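Local structure of SufE-like protein 1, chloroplastic/mitochondrial (Arabidopsis thaliana, 4PUI) at residues Leu23-Val28 / Thr48-Arg53. The protein activates the cysteine desulfurase activity of NFS2, helping supply sulfur for iron-sulfur cluster formation, and carries a BolA domain, the part described here. Sequence-based numbering, arbitrary orientation.
Sequences LEVEDV and THFNLR
Glu26 and Asn51 form a hydrogen-bonded antiparallel pair joined three times. Glu26 N gives to Asn51 O and Asn51 N to Glu26 O, each at 2.8 Å. The side chains lie alongside each other, and Asn51 ND2 reaches Glu26 OE1 at 3.1 Å. This bond is nearly straight (163°) and lies near the amide plane, but it meets OE1 from above the carboxylate. Val28 CG1 packs 3.4 Å from the same Asn51 ND2. Val28 N donates to His49 O at 2.8 Å. Glu24 and Arg53 repeat the double backbone bond; the Arg53 guanidinium turns to Glu22 in a salt bridge.

The Val25 face is mostly apolar, with Asp27 its polar member. Val25 CG2 meets Leu52 CD2 at 3.8 Å, and Val25 CG1 touches Phe50 CD2. With CG anti to its carbonyl carbon (chi1 -67°), Phe50 brings its ring under the Asp27 side chain, the carboxylate and ring planes 33° apart. Asp27 CB lies 3.6 Å from Phe50 CE2. Asp27 OD1 sits over one face of that ring and is hydrogen-bonded to Ser29. Helix 5-18 packs on Phe50 through Ile10. The contact pairs the outer strand 22-27 with the central strand of the BolA sheet. Packing toward the helix is mostly hydrophobic, with the Asp27 carboxylate at its end. On the Glu26 face an amide-to-carboxylate bond supplements the backbone ladder and should hold the Asn51 amide.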
ATOM      1  N   LEU A  23      -5.307   8.308  -0.984  1.00 19.60           N
ATOM      2  CA  LEU A  23      -4.638   7.163  -0.375  1.00 17.52           C
ATOM      3  C   LEU A  23      -5.528   6.496   0.663  1.00 17.62           C
ATOM      4  O   LEU A  23      -6.043   7.153   1.577  1.00 19.99           O
ATOM      5  CB  LEU A  23      -3.319   7.589   0.280  1.00 18.93           C
ATOM      6  CG  LEU A  23      -2.543   6.490   1.025  1.00 17.47           C
ATOM      7  CD1 LEU A  23      -2.092   5.358   0.104  1.00 17.94           C
ATOM      8  CD2 LEU A  23      -1.349   7.114   1.754  1.00 17.36           C
ATOM      9  N   GLU A  24      -5.714   5.185   0.524  1.00 21.27           N
ATOM     10  CA  GLU A  24      -6.420   4.416   1.535  1.00 18.05           C
ATOM     11  C   GLU A  24      -5.585   3.207   1.927  1.00 17.22           C
ATOM     12  O   GLU A  24      -5.104   2.478   1.071  1.00 18.16           O
ATOM     13  CB  GLU A  24      -7.783   3.942   1.034  1.00 22.22           C
ATOM     14  CG  GLU A  24      -8.522   3.083   2.064  1.00 23.02           C
ATOM     15  CD  GLU A  24      -9.892   2.623   1.597  1.00 30.91           C
ATOM     16  OE1 GLU A  24     -10.264   2.923   0.446  1.00 29.11           O
ATOM     17  OE2 GLU A  24     -10.598   1.964   2.392  1.00 32.15           O
ATOM     18  N   VAL A  25      -5.420   3.015   3.230  1.00 18.75           N
ATOM     19  CA  VAL A  25      -4.666   1.890   3.767  1.00 18.94           C
ATOM     20  C   VAL A  25      -5.618   1.198   4.721  1.00 21.69           C
ATOM     21  O   VAL A  25      -5.968   1.742   5.765  1.00 21.82           O
ATOM     22  CB  VAL A  25      -3.388   2.363   4.518  1.00 18.32           C
ATOM     23  CG1 VAL A  25      -2.692   1.185   5.215  1.00 18.19           C
ATOM     24  CG2 VAL A  25      -2.431   3.070   3.552  1.00 19.14           C
ATOM     25  N   GLU A  26      -6.084   0.016   4.338  1.00 22.35           N
ATOM     26  CA  GLU A  26      -7.109  -0.668   5.110  1.00 21.13           C
ATOM     27  C   GLU A  26      -6.548  -1.967   5.662  1.00 23.23           C
ATOM     28  O   GLU A  26      -6.093  -2.821   4.903  1.00 23.76           O
ATOM     29  CB  GLU A  26      -8.322  -0.957   4.223  1.00 24.93           C
ATOM     30  CG  GLU A  26      -9.495  -1.588   4.952  1.00 28.54           C
ATOM     31  CD  GLU A  26     -10.544  -2.131   4.000  1.00 32.51           C
ATOM     32  OE1 GLU A  26     -10.228  -2.335   2.807  1.00 29.81           O
ATOM     33  OE2 GLU A  26     -11.681  -2.358   4.452  1.00 37.30           O
ATOM     34  N   ASP A  27      -6.573  -2.106   6.982  1.00 23.17           N
ATOM     35  CA  ASP A  27      -6.115  -3.325   7.639  1.00 24.44           C
ATOM     36  C   ASP A  27      -7.216  -4.377   7.534  1.00 26.06           C
ATOM     37  O   ASP A  27      -8.288  -4.221   8.113  1.00 27.73           O
ATOM     38  CB  ASP A  27      -5.770  -3.015   9.105  1.00 27.42           C
ATOM     39  CG  ASP A  27      -5.098  -4.172   9.823  1.00 27.63           C
ATOM     40  OD1 ASP A  27      -5.203  -5.322   9.353  1.00 28.55           O
ATOM     41  OD2 ASP A  27      -4.473  -3.928  10.880  1.00 28.13           O
ATOM     42  N   VAL A  28      -6.957  -5.443   6.785  1.00 26.20           N
ATOM     43  CA  VAL A  28      -7.922  -6.531   6.673  1.00 30.53           C
ATOM     44  C   VAL A  28      -7.393  -7.846   7.251  1.00 33.13           C
ATOM     45  O   VAL A  28      -7.804  -8.936   6.851  1.00 33.47           O
ATOM     46  CB  VAL A  28      -8.407  -6.710   5.219  1.00 29.32           C
ATOM     47  CG1 VAL A  28      -9.232  -5.492   4.781  1.00 33.63           C
ATOM     48  CG2 VAL A  28      -7.233  -6.942   4.276  1.00 26.42           C
ATOM     49  N   THR A  48      -1.194  -8.192   9.315  1.00 27.17           N
ATOM     50  CA  THR A  48      -0.587  -9.078   8.331  1.00 26.54           C
ATOM     51  C   THR A  48      -1.114  -8.834   6.922  1.00 23.15           C
ATOM     52  O   THR A  48      -0.456  -9.180   5.947  1.00 25.73           O
ATOM     53  CB  THR A  48      -0.882 -10.543   8.678  1.00 29.04           C
ATOM     54  OG1 THR A  48      -2.296 -10.712   8.801  1.00 30.93           O
ATOM     55  CG2 THR A  48      -0.215 -10.925   9.987  1.00 32.05           C
ATOM     56  N   HIS A  49      -2.298  -8.236   6.815  1.00 25.41           N
ATOM     57  CA  HIS A  49      -2.938  -8.040   5.521  1.00 25.32           C
ATOM     58  C   HIS A  49      -3.543  -6.650   5.397  1.00 21.71           C
ATOM     59  O   HIS A  49      -4.308  -6.224   6.260  1.00 22.26           O
ATOM     60  CB  HIS A  49      -4.043  -9.079   5.318  1.00 32.07           C
ATOM     61  CG  HIS A  49      -3.536 -10.481   5.203  1.00 34.73           C
ATOM     62  ND1 HIS A  49      -3.065 -11.193   6.283  1.00 37.82           N
ATOM     63  CD2 HIS A  49      -3.422 -11.304   4.132  1.00 39.23           C
ATOM     64  CE1 HIS A  49      -2.682 -12.393   5.885  1.00 42.16           C
ATOM     65  NE2 HIS A  49      -2.884 -12.484   4.582  1.00 41.01           N
ATOM     66  N   PHE A  50      -3.200  -5.948   4.320  1.00 25.16           N
ATOM     67  CA  PHE A  50      -3.781  -4.640   4.051  1.00 22.58           C
ATOM     68  C   PHE A  50      -4.284  -4.553   2.621  1.00 20.99           C
ATOM     69  O   PHE A  50      -3.730  -5.186   1.724  1.00 23.18           O
ATOM     70  CB  PHE A  50      -2.762  -3.521   4.264  1.00 19.11           C
ATOM     71  CG  PHE A  50      -2.347  -3.341   5.697  1.00 18.81           C
ATOM     72  CD1 PHE A  50      -1.378  -4.150   6.265  1.00 20.48           C
ATOM     73  CD2 PHE A  50      -2.935  -2.348   6.476  1.00 19.74           C
ATOM     74  CE1 PHE A  50      -1.003  -3.981   7.600  1.00 20.31           C
ATOM     75  CE2 PHE A  50      -2.564  -2.163   7.797  1.00 19.76           C
ATOM     76  CZ  PHE A  50      -1.590  -2.986   8.365  1.00 19.43           C
ATOM     77  N   ASN A  51      -5.344  -3.774   2.432  1.00 21.85           N
ATOM     78  CA  ASN A  51      -5.754  -3.336   1.105  1.00 22.97           C
ATOM     79  C   ASN A  51      -5.263  -1.914   0.925  1.00 20.15           C
ATOM     80  O   ASN A  51      -5.480  -1.072   1.795  1.00 22.38           O
ATOM     81  CB  ASN A  51      -7.284  -3.359   0.942  1.00 26.04           C
ATOM     82  CG  ASN A  51      -7.873  -4.764   1.019  1.00 26.19           C
ATOM     83  OD1 ASN A  51      -7.220  -5.740   0.657  1.00 27.52           O
ATOM     84  ND2 ASN A  51      -9.116  -4.864   1.484  1.00 28.86           N
ATOM     85  N   LEU A  52      -4.606  -1.645  -0.201  1.00 18.96           N
ATOM     86  CA  LEU A  52      -4.131  -0.298  -0.518  1.00 16.74           C
ATOM     87  C   LEU A  52      -4.822   0.230  -1.779  1.00 18.63           C
ATOM     88  O   LEU A  52      -4.899  -0.475  -2.784  1.00 19.46           O
ATOM     89  CB  LEU A  52      -2.638  -0.325  -0.790  1.00 16.02           C
ATOM     90  CG  LEU A  52      -1.732  -0.910   0.286  1.00 17.72           C
ATOM     91  CD1 LEU A  52      -0.269  -0.852  -0.146  1.00 18.44           C
ATOM     92  CD2 LEU A  52      -1.921  -0.165   1.595  1.00 18.67           C
ATOM     93  N   ARG A  53      -5.317   1.465  -1.723  1.00 18.76           N
ATOM     94  CA  ARG A  53      -5.770   2.144  -2.930  1.00 17.89           C
ATOM     95  C   ARG A  53      -4.989   3.441  -3.032  1.00 17.17           C
ATOM     96  O   ARG A  53      -5.059   4.285  -2.139  1.00 18.13           O
ATOM     97  CB  ARG A  53      -7.271   2.432  -2.900  1.00 16.92           C
ATOM     98  CG  ARG A  53      -7.784   3.105  -4.189  1.00 18.03           C
ATOM     99  CD  ARG A  53      -9.248   3.479  -4.058  1.00 19.47           C
ATOM    100  NE  ARG A  53      -9.819   4.062  -5.272  1.00 22.33           N
ATOM    101  CZ  ARG A  53      -9.784   5.358  -5.557  1.00 23.25           C
ATOM    102  NH1 ARG A  53      -9.177   6.191  -4.733  1.00 20.31           N
ATOM    103  NH2 ARG A  53     -10.355   5.821  -6.670  1.00 22.93           N
TER